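Local coordinates for protein arginyl-tRNA synthetase, putative (Plasmodium falciparum, PDB 5JLD) that probably attaches L-arginine to tRNA(Arg) at the expense of ATP, as a class I aminoacyl-tRNA synthetase supplying arginine for protein synthesis, at residues A[71-76]-A[91-96]; A[104-109]-A[571-576]; A[155-160]-A[345-350]; A[311-316]-A[327-332]; A[440-445]-A[586-591]. One frame throughout, in Å; residues are numbered along the deposited sequence.

Overall arrangement
Interaction 1 closes the first loop, a short one, tying helix 66-75 to strand 93-97 inside the N-terminal domain. The chain passes straight from that strand into helix 99-108, where interaction 2 opens; it closes only at helix 564-584, close to the C terminus. Interaction 3 is nested in that long loop, laying helix 149-167 on strand 343-349 of the parallel catalytic sheet. Interaction 4 is nested within interaction 3, in the insertion carrying the small antiparallel sheet, and the two touch where Y346 meets L332. Interaction 5 crosses interaction 2: helix 436-453 lies inside its loop, while 586-591 follows it and returns the C-terminal tail to the catalytic region.

Interaction 1 (A[71-76]-A[91-96]); sequences EFIISN and GFITVK
I73, I74 and I93 meet through branched aliphatic chains alone, with no ring or amide plane between them; the flat groups nearby are turned elsewhere, the ring of F72 to Y63 and C25, that of F92 to N48 and Q46. I93 supplies the central piece. Its outer chain is extended (chi2 163°), which carries CD1 forward to both helix residues: it lies 3.7 Å from I73 CG2 and 3.9 Å from I74 CG1. I73 and I93 meet at a slant, whereas I74 runs past I93 in the opposite sense, so that I74 CD1 comes back to within 4.0 Å of I93 CG2. Two neighbouring positions on helix 66-75 thus share one strand residue.

The strand belongs to the antiparallel sheet of the N-terminal domain, whose strand 82-86 adds I85 beside both I74 and I93, while F18 of helix 10-25 also covers I93. Isoleucine suits a strand because its branched CB favours extended backbone; on the helix, the CG2 methyl of I73 and the CG1 arm of I74 give it two apolar surfaces to pack on. With only aliphatic carbons meeting, the contact holds by dispersion and by exclusion of water, and is therefore specific in shape rather than in direction.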
# COMPACT_ATOMS: atom_id res chain seq x y z
N GLU A 71 -7.59 -31.58 -21.38
CA GLU A 71 -8.83 -31.80 -22.13
C GLU A 71 -9.92 -32.45 -21.27
O GLU A 71 -11.10 -32.11 -21.37
CB GLU A 71 -8.53 -32.66 -23.37
CG GLU A 71 -9.14 -32.11 -24.63
CD GLU A 71 -8.54 -30.78 -25.03
OE1 GLU A 71 -7.31 -30.72 -25.22
OE2 GLU A 71 -9.30 -29.81 -25.19
N PHE A 72 -9.54 -33.40 -20.43
CA PHE A 72 -10.49 -33.96 -19.45
C PHE A 72 -11.04 -32.83 -18.52
O PHE A 72 -12.28 -32.66 -18.36
CB PHE A 72 -9.79 -35.08 -18.66
CG PHE A 72 -10.71 -35.90 -17.81
CD1 PHE A 72 -11.97 -36.27 -18.26
CD2 PHE A 72 -10.30 -36.32 -16.55
CE1 PHE A 72 -12.80 -37.04 -17.46
CE2 PHE A 72 -11.12 -37.09 -15.75
CZ PHE A 72 -12.38 -37.45 -16.20
N ILE A 73 -10.12 -32.03 -17.98
CA ILE A 73 -10.53 -30.89 -17.15
C ILE A 73 -11.51 -29.95 -17.87
O ILE A 73 -12.54 -29.56 -17.33
CB ILE A 73 -9.31 -30.07 -16.69
CG1 ILE A 73 -8.44 -30.89 -15.73
CG2 ILE A 73 -9.77 -28.74 -16.05
CD1 ILE A 73 -7.22 -30.17 -15.24
N ILE A 74 -11.18 -29.59 -19.11
CA ILE A 74 -12.05 -28.76 -19.93
C ILE A 74 -13.43 -29.41 -20.14
O ILE A 74 -14.46 -28.74 -20.02
CB ILE A 74 -11.39 -28.47 -21.29
CG1 ILE A 74 -10.21 -27.50 -21.10
CG2 ILE A 74 -12.41 -27.93 -22.31
CD1 ILE A 74 -9.50 -27.10 -22.38
N SER A 75 -13.44 -30.71 -20.43
CA SER A 75 -14.68 -31.45 -20.64
C SER A 75 -15.54 -31.42 -19.38
O SER A 75 -16.77 -31.54 -19.47
CB SER A 75 -14.41 -32.91 -21.03
OG SER A 75 -14.09 -33.69 -19.88
N ASN A 76 -14.93 -31.24 -18.21
CA ASN A 76 -15.78 -31.13 -17.03
C ASN A 76 -16.07 -29.69 -16.57
O ASN A 76 -16.55 -29.46 -15.45
CB ASN A 76 -15.19 -31.96 -15.89
CG ASN A 76 -15.63 -33.42 -15.94
OD1 ASN A 76 -16.79 -33.72 -16.21
ND2 ASN A 76 -14.69 -34.33 -15.74
N GLY A 91 -0.18 -28.09 -21.94
CA GLY A 91 -1.23 -28.60 -21.08
C GLY A 91 -1.90 -27.56 -20.22
O GLY A 91 -2.86 -27.88 -19.51
N PHE A 92 -1.43 -26.32 -20.25
CA PHE A 92 -2.21 -25.30 -19.55
C PHE A 92 -3.49 -24.99 -20.34
O PHE A 92 -3.63 -25.36 -21.52
CB PHE A 92 -1.40 -24.04 -19.28
CG PHE A 92 -0.74 -23.45 -20.50
CD1 PHE A 92 -1.47 -22.68 -21.39
CD2 PHE A 92 0.62 -23.63 -20.72
CE1 PHE A 92 -0.86 -22.12 -22.50
CE2 PHE A 92 1.24 -23.06 -21.81
CZ PHE A 92 0.51 -22.30 -22.71
N ILE A 93 -4.42 -24.32 -19.67
CA ILE A 93 -5.75 -24.04 -20.21
C ILE A 93 -6.03 -22.55 -20.16
O ILE A 93 -5.84 -21.91 -19.14
CB ILE A 93 -6.84 -24.79 -19.40
CG1 ILE A 93 -6.68 -26.31 -19.52
CG2 ILE A 93 -8.22 -24.34 -19.80
CD1 ILE A 93 -7.44 -27.09 -18.44
N THR A 94 -6.47 -21.98 -21.27
CA THR A 94 -6.78 -20.56 -21.31
C THR A 94 -8.27 -20.34 -21.51
O THR A 94 -8.95 -21.15 -22.17
CB THR A 94 -6.01 -19.81 -22.43
OG1 THR A 94 -6.32 -20.41 -23.69
CG2 THR A 94 -4.49 -19.86 -22.19
N VAL A 95 -8.78 -19.26 -20.94
CA VAL A 95 -10.18 -18.89 -21.11
C VAL A 95 -10.29 -17.42 -21.44
O VAL A 95 -9.43 -16.59 -21.07
CB VAL A 95 -11.02 -19.18 -19.84
CG1 VAL A 95 -11.07 -20.66 -19.55
CG2 VAL A 95 -10.47 -18.39 -18.63
N LYS A 96 -11.36 -17.11 -22.17
CA LYS A 96 -11.77 -15.75 -22.48
C LYS A 96 -13.15 -15.54 -21.90
O LYS A 96 -14.04 -16.38 -22.08
CB LYS A 96 -11.81 -15.48 -23.99
CG LYS A 96 -10.47 -15.38 -24.67
CD LYS A 96 -10.65 -14.99 -26.14
CE LYS A 96 -9.33 -14.99 -26.90
NZ LYS A 96 -9.51 -14.82 -28.36

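Interaction 2 (A[104-109]-A[571-576]); sequences TSLKKL and CSITKS
L106 is the first residue of 104-109 to reach across to I573. It leaves its backbone obliquely to the other helix, but the CD2 branch reaches to 4.2 Å from I573 CD1, a light contact between methyl groups. The residues before it, T104 and S105, spend their hydroxyls on the carbonyls of D100 and Y101 one turn earlier, as short polar side chains in helices often do. K107 then turns to the other side of its helix, where its ammonium forms a salt bridge with D503; a long flexible chain is well fitted to such a reach. L109, three residues beyond L106 and so on the same side, makes the closer touch. With chi1 at -72° its CG lies opposite its own carbonyl carbon, and CD1 is brought to 3.8 Å from I573 CG2. The two side chains cross at about a right angle, which confines the touch to a single pair of methyls. The backbone supports this placing, because L109 N is bonded to L106 O at 2.9 Å.

I573 therefore receives both leucines on separate methyls, CD1 for L106 and CG2 for L109, as a branched residue can. Around this buried apolar cluster, I519 of helix 510-520 touches both L106 and I573, and L505 and L507 pack on L106. Other faces of helix 564-584 are packed by helices 476-492 and 536-556, within the helical anticodon-binding region against which helix 99-108 rests.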
# COMPACT_ATOMS: atom_id res chain seq x y z
N THR A 104 -22.61 -7.26 -18.59
CA THR A 104 -23.46 -7.39 -17.40
C THR A 104 -22.70 -6.99 -16.13
O THR A 104 -23.25 -6.29 -15.22
CB THR A 104 -23.99 -8.85 -17.26
OG1 THR A 104 -24.70 -9.23 -18.45
CG2 THR A 104 -24.93 -8.97 -16.06
N SER A 105 -21.43 -7.40 -16.07
CA SER A 105 -20.63 -7.11 -14.87
C SER A 105 -20.43 -5.59 -14.80
O SER A 105 -20.61 -4.99 -13.75
CB SER A 105 -19.29 -7.85 -14.91
OG SER A 105 -19.46 -9.27 -14.93
N LEU A 106 -20.11 -4.98 -15.93
CA LEU A 106 -19.95 -3.53 -16.00
C LEU A 106 -21.22 -2.80 -15.58
O LEU A 106 -21.15 -1.78 -14.89
CB LEU A 106 -19.54 -3.10 -17.41
CG LEU A 106 -18.08 -3.39 -17.77
CD1 LEU A 106 -17.84 -3.15 -19.25
CD2 LEU A 106 -17.13 -2.53 -16.92
N LYS A 107 -22.37 -3.31 -16.01
CA LYS A 107 -23.64 -2.70 -15.65
C LYS A 107 -23.91 -2.76 -14.14
O LYS A 107 -24.57 -1.88 -13.60
CB LYS A 107 -24.80 -3.36 -16.41
CG LYS A 107 -24.75 -3.22 -17.92
CD LYS A 107 -25.98 -3.89 -18.55
CE LYS A 107 -25.95 -3.80 -20.07
NZ LYS A 107 -27.01 -4.67 -20.69
N LYS A 108 -23.43 -3.81 -13.48
CA LYS A 108 -23.44 -3.78 -12.00
C LYS A 108 -22.78 -2.51 -11.36
O LYS A 108 -23.16 -2.10 -10.26
CB LYS A 108 -22.76 -5.03 -11.44
CG LYS A 108 -23.54 -6.32 -11.65
CD LYS A 108 -22.74 -7.51 -11.12
CE LYS A 108 -23.48 -8.83 -11.29
NZ LYS A 108 -22.66 -9.99 -10.82
N LEU A 109 -21.83 -1.88 -12.04
CA LEU A 109 -21.12 -0.71 -11.49
C LEU A 109 -21.98 0.54 -11.30
O LEU A 109 -21.49 1.56 -10.79
CB LEU A 109 -19.93 -0.33 -12.39
CG LEU A 109 -18.76 -1.31 -12.32
CD1 LEU A 109 -17.66 -0.89 -13.27
CD2 LEU A 109 -18.24 -1.41 -10.87
N CYS A 571 -16.27 5.66 -21.17
CA CYS A 571 -15.42 6.77 -20.77
C CYS A 571 -15.68 7.14 -19.30
O CYS A 571 -14.75 7.41 -18.55
CB CYS A 571 -15.65 7.97 -21.68
SG CYS A 571 -14.98 7.82 -23.36
N SER A 572 -16.95 7.13 -18.90
CA SER A 572 -17.37 7.50 -17.54
C SER A 572 -16.86 6.51 -16.50
O SER A 572 -16.26 6.89 -15.47
CB SER A 572 -18.90 7.59 -17.48
OG SER A 572 -19.35 8.27 -16.33
N ILE A 573 -17.09 5.23 -16.78
CA ILE A 573 -16.54 4.20 -15.91
C ILE A 573 -15.02 4.33 -15.80
O ILE A 573 -14.48 4.31 -14.69
CB ILE A 573 -16.89 2.80 -16.41
CG1 ILE A 573 -18.41 2.64 -16.47
CG2 ILE A 573 -16.23 1.76 -15.51
CD1 ILE A 573 -18.89 1.30 -17.05
N THR A 574 -14.35 4.49 -16.94
CA THR A 574 -12.89 4.59 -16.93
C THR A 574 -12.41 5.77 -16.09
O THR A 574 -11.47 5.64 -15.33
CB THR A 574 -12.32 4.72 -18.34
OG1 THR A 574 -12.67 3.55 -19.09
CG2 THR A 574 -10.78 4.85 -18.28
N LYS A 575 -13.07 6.92 -16.25
CA LYS A 575 -12.79 8.11 -15.44
C LYS A 575 -12.92 7.81 -13.95
O LYS A 575 -11.97 8.03 -13.20
CB LYS A 575 -13.72 9.25 -15.83
CG LYS A 575 -13.46 10.54 -15.06
CD LYS A 575 -14.08 11.72 -15.80
CE LYS A 575 -15.42 12.12 -15.22
NZ LYS A 575 -15.24 13.05 -14.07
N SER A 576 -14.09 7.32 -13.54
CA SER A 576 -14.28 6.95 -12.13
C SER A 576 -13.13 6.07 -11.60
O SER A 576 -12.57 6.33 -10.52
CB SER A 576 -15.61 6.22 -11.94
OG SER A 576 -16.70 7.11 -11.97

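Interaction 3 (A[155-160]-A[345-350]); sequences TIIGDS and IYVTDI
Next to V347, which packs on I157 and G158, the hydroxyl of T348 has two partners: OG1 gives a hydrogen bond to D349 O at 2.9 Å, and H377 NE2 of the adjoining strand also bonds to it. The first bond approaches the carbonyl at 126° and from 33° out of its plane. Together the two partners restrain the hydroxyl near the end of strand 343-349.

On the face toward helix 149-167, V347 carries the contact with both of its methyls. A chi1 of 174° sends CG1 away from the valine's own nitrogen and spreads the pair over the helix: CG1 comes 4.0 Å from I157 CG2, and CG2 the same distance from G158 CA. The isoleucine and valine cross at a slant. This is helix-on-sheet packing of the class I catalytic Rossmann fold; the N-terminal end of the helix carries the HIGH-type signature, here His-Val-Gly-His ending at H151, and strand 343-349 lies between strands 133-137 and 374-380 of the parallel sheet. At G158 the bare backbone itself meets the valine, consistent with the close 6.2 Å approach of G158 CA to V347 CA. Branched valine fits a central strand. Beyond the contact, L453 of helix 436-453 and F380 also lie on I157, while D159 turns to salt bridges with R163 and R174.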
# COMPACT_ATOMS: atom_id res chain seq x y z
N THR A 155 6.42 6.76 4.53
CA THR A 155 5.22 7.58 4.71
C THR A 155 4.27 7.35 3.54
O THR A 155 3.07 7.08 3.75
CB THR A 155 5.60 9.07 4.85
OG1 THR A 155 6.50 9.23 5.96
CG2 THR A 155 4.39 9.96 5.07
N ILE A 156 4.82 7.41 2.33
CA ILE A 156 4.07 7.23 1.07
C ILE A 156 3.46 5.83 0.91
O ILE A 156 2.23 5.66 0.64
CB ILE A 156 4.99 7.55 -0.12
CG1 ILE A 156 5.39 9.02 -0.06
CG2 ILE A 156 4.30 7.22 -1.44
CD1 ILE A 156 6.50 9.43 -1.01
N ILE A 157 4.31 4.82 1.09
CA ILE A 157 3.85 3.43 1.05
C ILE A 157 2.75 3.17 2.09
O ILE A 157 1.65 2.67 1.78
CB ILE A 157 5.02 2.47 1.27
CG1 ILE A 157 6.03 2.57 0.11
CG2 ILE A 157 4.51 1.06 1.48
CD1 ILE A 157 7.22 1.63 0.24
N GLY A 158 3.05 3.53 3.35
CA GLY A 158 2.12 3.28 4.44
C GLY A 158 0.78 3.96 4.20
O GLY A 158 -0.29 3.37 4.40
N ASP A 159 0.82 5.21 3.74
CA ASP A 159 -0.42 5.90 3.50
C ASP A 159 -1.22 5.21 2.39
O ASP A 159 -2.45 5.06 2.52
CB ASP A 159 -0.20 7.37 3.15
CG ASP A 159 -1.51 8.08 2.89
OD1 ASP A 159 -2.27 8.30 3.87
OD2 ASP A 159 -1.81 8.37 1.70
N SER A 160 -0.55 4.78 1.32
CA SER A 160 -1.28 4.03 0.28
C SER A 160 -1.96 2.78 0.83
O SER A 160 -3.16 2.54 0.57
CB SER A 160 -0.34 3.64 -0.89
OG SER A 160 -1.13 3.29 -2.01
N ILE A 345 0.76 -4.32 10.28
CA ILE A 345 1.65 -4.17 9.18
C ILE A 345 2.73 -3.17 9.54
O ILE A 345 2.42 -2.06 9.89
CB ILE A 345 0.88 -3.71 7.92
CG1 ILE A 345 -0.09 -4.82 7.46
CG2 ILE A 345 1.83 -3.30 6.83
CD1 ILE A 345 -1.20 -4.30 6.50
N TYR A 346 3.98 -3.60 9.48
CA TYR A 346 5.12 -2.74 9.73
C TYR A 346 5.80 -2.33 8.42
O TYR A 346 6.40 -3.16 7.76
CB TYR A 346 6.13 -3.46 10.62
CG TYR A 346 5.63 -3.68 12.03
CD1 TYR A 346 4.83 -4.77 12.33
CD2 TYR A 346 5.98 -2.80 13.06
CE1 TYR A 346 4.37 -4.99 13.62
CE2 TYR A 346 5.52 -3.00 14.38
CZ TYR A 346 4.72 -4.10 14.63
OH TYR A 346 4.25 -4.35 15.89
N VAL A 347 5.71 -1.05 8.07
CA VAL A 347 6.36 -0.54 6.87
C VAL A 347 7.75 -0.01 7.23
O VAL A 347 7.83 1.02 7.88
CB VAL A 347 5.51 0.59 6.21
CG1 VAL A 347 6.26 1.23 5.05
CG2 VAL A 347 4.15 0.08 5.80
N THR A 348 8.82 -0.71 6.85
CA THR A 348 10.18 -0.24 7.19
C THR A 348 11.27 -0.60 6.17
O THR A 348 11.01 -1.36 5.25
CB THR A 348 10.70 -0.80 8.56
OG1 THR A 348 11.21 -2.13 8.38
CG2 THR A 348 9.62 -0.80 9.64
N ASP A 349 12.48 -0.07 6.37
CA ASP A 349 13.67 -0.52 5.63
C ASP A 349 13.72 -2.03 5.61
O ASP A 349 13.41 -2.68 6.63
CB ASP A 349 14.99 -0.02 6.24
CG ASP A 349 14.88 1.34 6.85
OD1 ASP A 349 14.78 2.33 6.09
OD2 ASP A 349 14.87 1.42 8.09
N ILE A 350 14.14 -2.58 4.48
CA ILE A 350 14.14 -4.01 4.26
C ILE A 350 15.08 -4.71 5.25
O ILE A 350 14.83 -5.84 5.69
CB ILE A 350 14.52 -4.34 2.78
CG1 ILE A 350 14.24 -5.81 2.45
CG2 ILE A 350 15.95 -3.95 2.48
CD1 ILE A 350 12.83 -6.26 2.79

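Interaction 4 (A[311-316]-A[327-332]); sequences VPLFLQ and TDVAAL
V329 CG2 is the point on which L313 and L315 converge, and here the packing is closest. L315 CD2 comes to 4.0 Å from V329 CG2, and the two side chains meet at about a right angle, methyl against methyl. L313 sits a little further off, with CD1 4.2 Å from V329 CG2. The valine offers that methyl because its chi1 of 176° turns CG1 to the side opposite its own nitrogen and CG2 opposite its carbonyl carbon. Leucine is well chosen on the strand: its long chain can span the gap from sheet to helix, as L315 does although it leaves its backbone obliquely to the helix. Valine is short, so one methyl can meet both longer leucines.

The solvent side is looser: F314 and Q316 take no part and are partly exposed, the ring of F314 lying against C303 and Q316 OE1 hydrogen-bonded to K290 of helix 282-292. Strand 313-316 is the edge of a three-stranded antiparallel sheet inserted in the catalytic domain, and L315 and Q316 form a classic beta bulge opposite I302. The carboxylate of D325 (OD2) is hydrogen-bonded to the backbone N of F314, tying the connection back to the strand. L286 packs on L315 and L289 on V329, both from helix 282-292, while T358 of helix 353-364 meets L313. Since the helix and the strand touch only through hydrocarbon groups, the contact itself is non-directional; direction comes from the bonds that D325 and G323, just before the helix, make to the strand.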
# COMPACT_ATOMS: atom_id res chain seq x y z
N VAL A 311 20.16 -13.99 15.78
CA VAL A 311 20.21 -12.83 16.67
C VAL A 311 19.04 -12.79 17.64
O VAL A 311 17.88 -12.73 17.22
CB VAL A 311 20.25 -11.52 15.86
CG1 VAL A 311 20.26 -10.31 16.81
CG2 VAL A 311 21.48 -11.49 14.95
N PRO A 312 19.33 -12.83 18.95
CA PRO A 312 18.28 -12.75 19.97
C PRO A 312 17.66 -11.36 20.14
O PRO A 312 18.28 -10.35 19.77
CB PRO A 312 19.03 -13.15 21.25
CG PRO A 312 20.42 -12.68 21.00
CD PRO A 312 20.68 -12.89 19.54
N LEU A 313 16.45 -11.30 20.69
CA LEU A 313 15.91 -10.02 21.16
C LEU A 313 16.44 -9.72 22.57
O LEU A 313 16.38 -10.55 23.46
CB LEU A 313 14.37 -10.05 21.17
CG LEU A 313 13.74 -10.41 19.81
CD1 LEU A 313 12.21 -10.51 19.92
CD2 LEU A 313 14.14 -9.41 18.71
N PHE A 314 16.97 -8.52 22.76
CA PHE A 314 17.45 -8.12 24.08
C PHE A 314 16.33 -7.37 24.82
O PHE A 314 15.90 -6.28 24.42
CB PHE A 314 18.72 -7.28 23.96
CG PHE A 314 19.88 -8.03 23.31
CD1 PHE A 314 19.93 -8.21 21.93
CD2 PHE A 314 20.90 -8.56 24.09
CE1 PHE A 314 20.97 -8.90 21.34
CE2 PHE A 314 21.96 -9.26 23.50
CZ PHE A 314 21.99 -9.43 22.13
N LEU A 315 15.81 -7.99 25.88
CA LEU A 315 14.62 -7.48 26.55
C LEU A 315 14.93 -6.85 27.92
O LEU A 315 14.30 -5.87 28.31
CB LEU A 315 13.58 -8.60 26.69
CG LEU A 315 13.21 -9.18 25.31
CD1 LEU A 315 12.18 -10.30 25.42
CD2 LEU A 315 12.70 -8.09 24.40
N GLN A 316 15.89 -7.40 28.65
CA GLN A 316 16.35 -6.75 29.87
C GLN A 316 17.87 -6.73 29.88
O GLN A 316 18.48 -7.76 29.65
CB GLN A 316 15.79 -7.44 31.12
CG GLN A 316 16.31 -6.85 32.46
CD GLN A 316 15.54 -7.36 33.69
OE1 GLN A 316 14.30 -7.37 33.71
NE2 GLN A 316 16.27 -7.77 34.72
N THR A 327 10.72 -2.23 23.65
CA THR A 327 9.67 -1.35 23.12
C THR A 327 8.88 -1.99 21.96
O THR A 327 7.65 -1.87 21.90
CB THR A 327 10.24 0.00 22.65
OG1 THR A 327 10.79 0.70 23.77
CG2 THR A 327 9.16 0.86 22.00
N ASP A 328 9.55 -2.67 21.03
CA ASP A 328 8.81 -3.23 19.87
C ASP A 328 7.86 -4.35 20.33
O ASP A 328 6.68 -4.42 19.94
CB ASP A 328 9.77 -3.75 18.82
CG ASP A 328 10.50 -2.63 18.09
OD1 ASP A 328 9.99 -1.50 18.05
OD2 ASP A 328 11.59 -2.90 17.54
N VAL A 329 8.39 -5.19 21.23
CA VAL A 329 7.61 -6.28 21.80
C VAL A 329 6.40 -5.73 22.56
O VAL A 329 5.29 -6.23 22.39
CB VAL A 329 8.50 -7.15 22.73
CG1 VAL A 329 7.66 -8.23 23.41
CG2 VAL A 329 9.64 -7.78 21.92
N ALA A 330 6.61 -4.68 23.36
CA ALA A 330 5.51 -4.07 24.11
C ALA A 330 4.48 -3.47 23.16
O ALA A 330 3.28 -3.58 23.40
CB ALA A 330 6.03 -2.97 25.10
N ALA A 331 4.94 -2.81 22.10
CA ALA A 331 3.99 -2.21 21.18
C ALA A 331 3.12 -3.29 20.55
O ALA A 331 1.91 -3.11 20.42
CB ALA A 331 4.70 -1.39 20.10
N LEU A 332 3.72 -4.43 20.18
CA LEU A 332 2.89 -5.47 19.55
C LEU A 332 1.93 -6.08 20.59
O LEU A 332 0.76 -6.35 20.28
CB LEU A 332 3.75 -6.55 18.90
CG LEU A 332 3.05 -7.52 17.92
CD1 LEU A 332 1.99 -6.84 17.04
CD2 LEU A 332 4.12 -8.16 17.05

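Interaction 5 (A[440-445]-A[586-591]); sequences SESLCV and GMKPIE
A chi1 of -158° swings the hydroxyl of S442 out from its amide side toward K588, whose own chain beyond CG is extended and so runs past it. S442 OG lies 3.4 Å from K588 CD and 3.6 Å from K588 CB, a small polar group alongside the lysine's methylenes rather than its charge. The ammonium goes further on and makes a salt bridge with D267. Serine is small and polar, so the tail comes close (S442 CA to K588 CA 6.8 Å) while its hydroxyl joins a bridging water.

That water completes the polar link. It donates to K588 O at 2.6 Å and, weakly, to S442 O, and is also bonded to S442 OG, so that three atoms of the two segments share one solvent molecule. The segment that lies here begins with G586, which closes helix 564-584 in a Schellman motif: its positive phi (87°) is one that glycine adopts readily, and the chain can leave the helix as a tail. That tail then runs beside helix 436-453, where K588 N is hydrogen-bonded to S446 OG and K449 NZ to G586 O.

Further along, I590 CD1 also borders S442 OG at 4.0 Å; the apolar part is I590 CG1 with L443 CD2, 4.3 Å apart, a loose packing to which L439 adds on the isoleucine and I480 of helix 476-492 on the leucine. P589, turned the other way, rests on helix 564-584 and Y483.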
# COMPACT_ATOMS: atom_id res chain seq x y z
N SER A 440 0.84 23.43 -9.17
CA SER A 440 2.20 22.94 -9.32
C SER A 440 2.60 22.02 -8.16
O SER A 440 3.17 20.95 -8.37
CB SER A 440 3.19 24.10 -9.43
OG SER A 440 2.84 24.97 -10.49
N GLU A 441 2.31 22.46 -6.94
CA GLU A 441 2.64 21.65 -5.77
C GLU A 441 1.89 20.32 -5.82
O GLU A 441 2.45 19.26 -5.50
CB GLU A 441 2.30 22.39 -4.48
CG GLU A 441 2.62 21.62 -3.21
CD GLU A 441 2.59 22.52 -1.98
OE1 GLU A 441 1.48 22.87 -1.51
OE2 GLU A 441 3.68 22.91 -1.50
N SER A 442 0.63 20.37 -6.23
CA SER A 442 -0.18 19.16 -6.36
C SER A 442 0.47 18.21 -7.37
O SER A 442 0.65 17.02 -7.10
CB SER A 442 -1.60 19.51 -6.77
OG SER A 442 -2.50 18.48 -6.42
N LEU A 443 0.83 18.75 -8.53
CA LEU A 443 1.49 17.98 -9.59
C LEU A 443 2.78 17.31 -9.10
O LEU A 443 2.98 16.12 -9.30
CB LEU A 443 1.79 18.87 -10.80
CG LEU A 443 0.58 19.44 -11.54
CD1 LEU A 443 1.01 20.31 -12.73
CD2 LEU A 443 -0.37 18.32 -11.99
N CYS A 444 3.63 18.10 -8.45
CA CYS A 444 4.88 17.60 -7.87
C CYS A 444 4.67 16.47 -6.87
O CYS A 444 5.30 15.42 -6.96
CB CYS A 444 5.62 18.74 -7.17
SG CYS A 444 7.02 18.13 -6.19
N VAL A 445 3.81 16.72 -5.89
CA VAL A 445 3.53 15.74 -4.84
C VAL A 445 3.01 14.44 -5.44
O VAL A 445 3.51 13.34 -5.12
CB VAL A 445 2.52 16.32 -3.84
CG1 VAL A 445 2.01 15.24 -2.89
CG2 VAL A 445 3.16 17.48 -3.06
N GLY A 586 -2.49 8.06 -3.40
CA GLY A 586 -2.20 9.35 -2.79
C GLY A 586 -2.08 10.50 -3.78
O GLY A 586 -1.61 11.59 -3.42
N MET A 587 -2.51 10.29 -5.02
CA MET A 587 -2.43 11.35 -6.02
C MET A 587 -3.72 12.18 -6.01
O MET A 587 -4.76 11.71 -5.56
CB MET A 587 -2.15 10.76 -7.41
CG MET A 587 -0.90 9.88 -7.50
SD MET A 587 -0.75 8.87 -9.01
CE MET A 587 -0.86 10.11 -10.30
N LYS A 588 -3.65 13.41 -6.49
CA LYS A 588 -4.85 14.24 -6.61
C LYS A 588 -5.22 14.48 -8.06
O LYS A 588 -4.52 15.19 -8.78
CB LYS A 588 -4.66 15.59 -5.92
CG LYS A 588 -4.49 15.50 -4.41
CD LYS A 588 -4.03 16.85 -3.87
CE LYS A 588 -4.28 16.97 -2.38
NZ LYS A 588 -3.85 18.30 -1.89
N PRO A 589 -6.34 13.89 -8.50
CA PRO A 589 -6.81 14.14 -9.86
C PRO A 589 -7.10 15.62 -10.09
O PRO A 589 -7.70 16.26 -9.22
CB PRO A 589 -8.09 13.29 -9.96
CG PRO A 589 -7.86 12.17 -8.97
CD PRO A 589 -7.12 12.84 -7.82
N ILE A 590 -6.63 16.13 -11.22
CA ILE A 590 -6.95 17.47 -11.70
C ILE A 590 -7.82 17.33 -12.95
O ILE A 590 -7.44 16.62 -13.89
CB ILE A 590 -5.69 18.29 -12.05
CG1 ILE A 590 -4.56 18.00 -11.05
CG2 ILE A 590 -6.02 19.78 -12.15
CD1 ILE A 590 -4.62 18.82 -9.79
N GLU A 591 -8.97 17.99 -12.96
CA GLU A 591 -9.94 17.80 -14.02
C GLU A 591 -9.60 18.59 -15.29
O GLU A 591 -9.74 18.08 -16.39
CB GLU A 591 -11.34 18.18 -13.53
CG GLU A 591 -12.03 17.08 -12.75
CD GLU A 591 -13.54 17.24 -12.72
O HOH W 1 -2.05 16.12 -8.58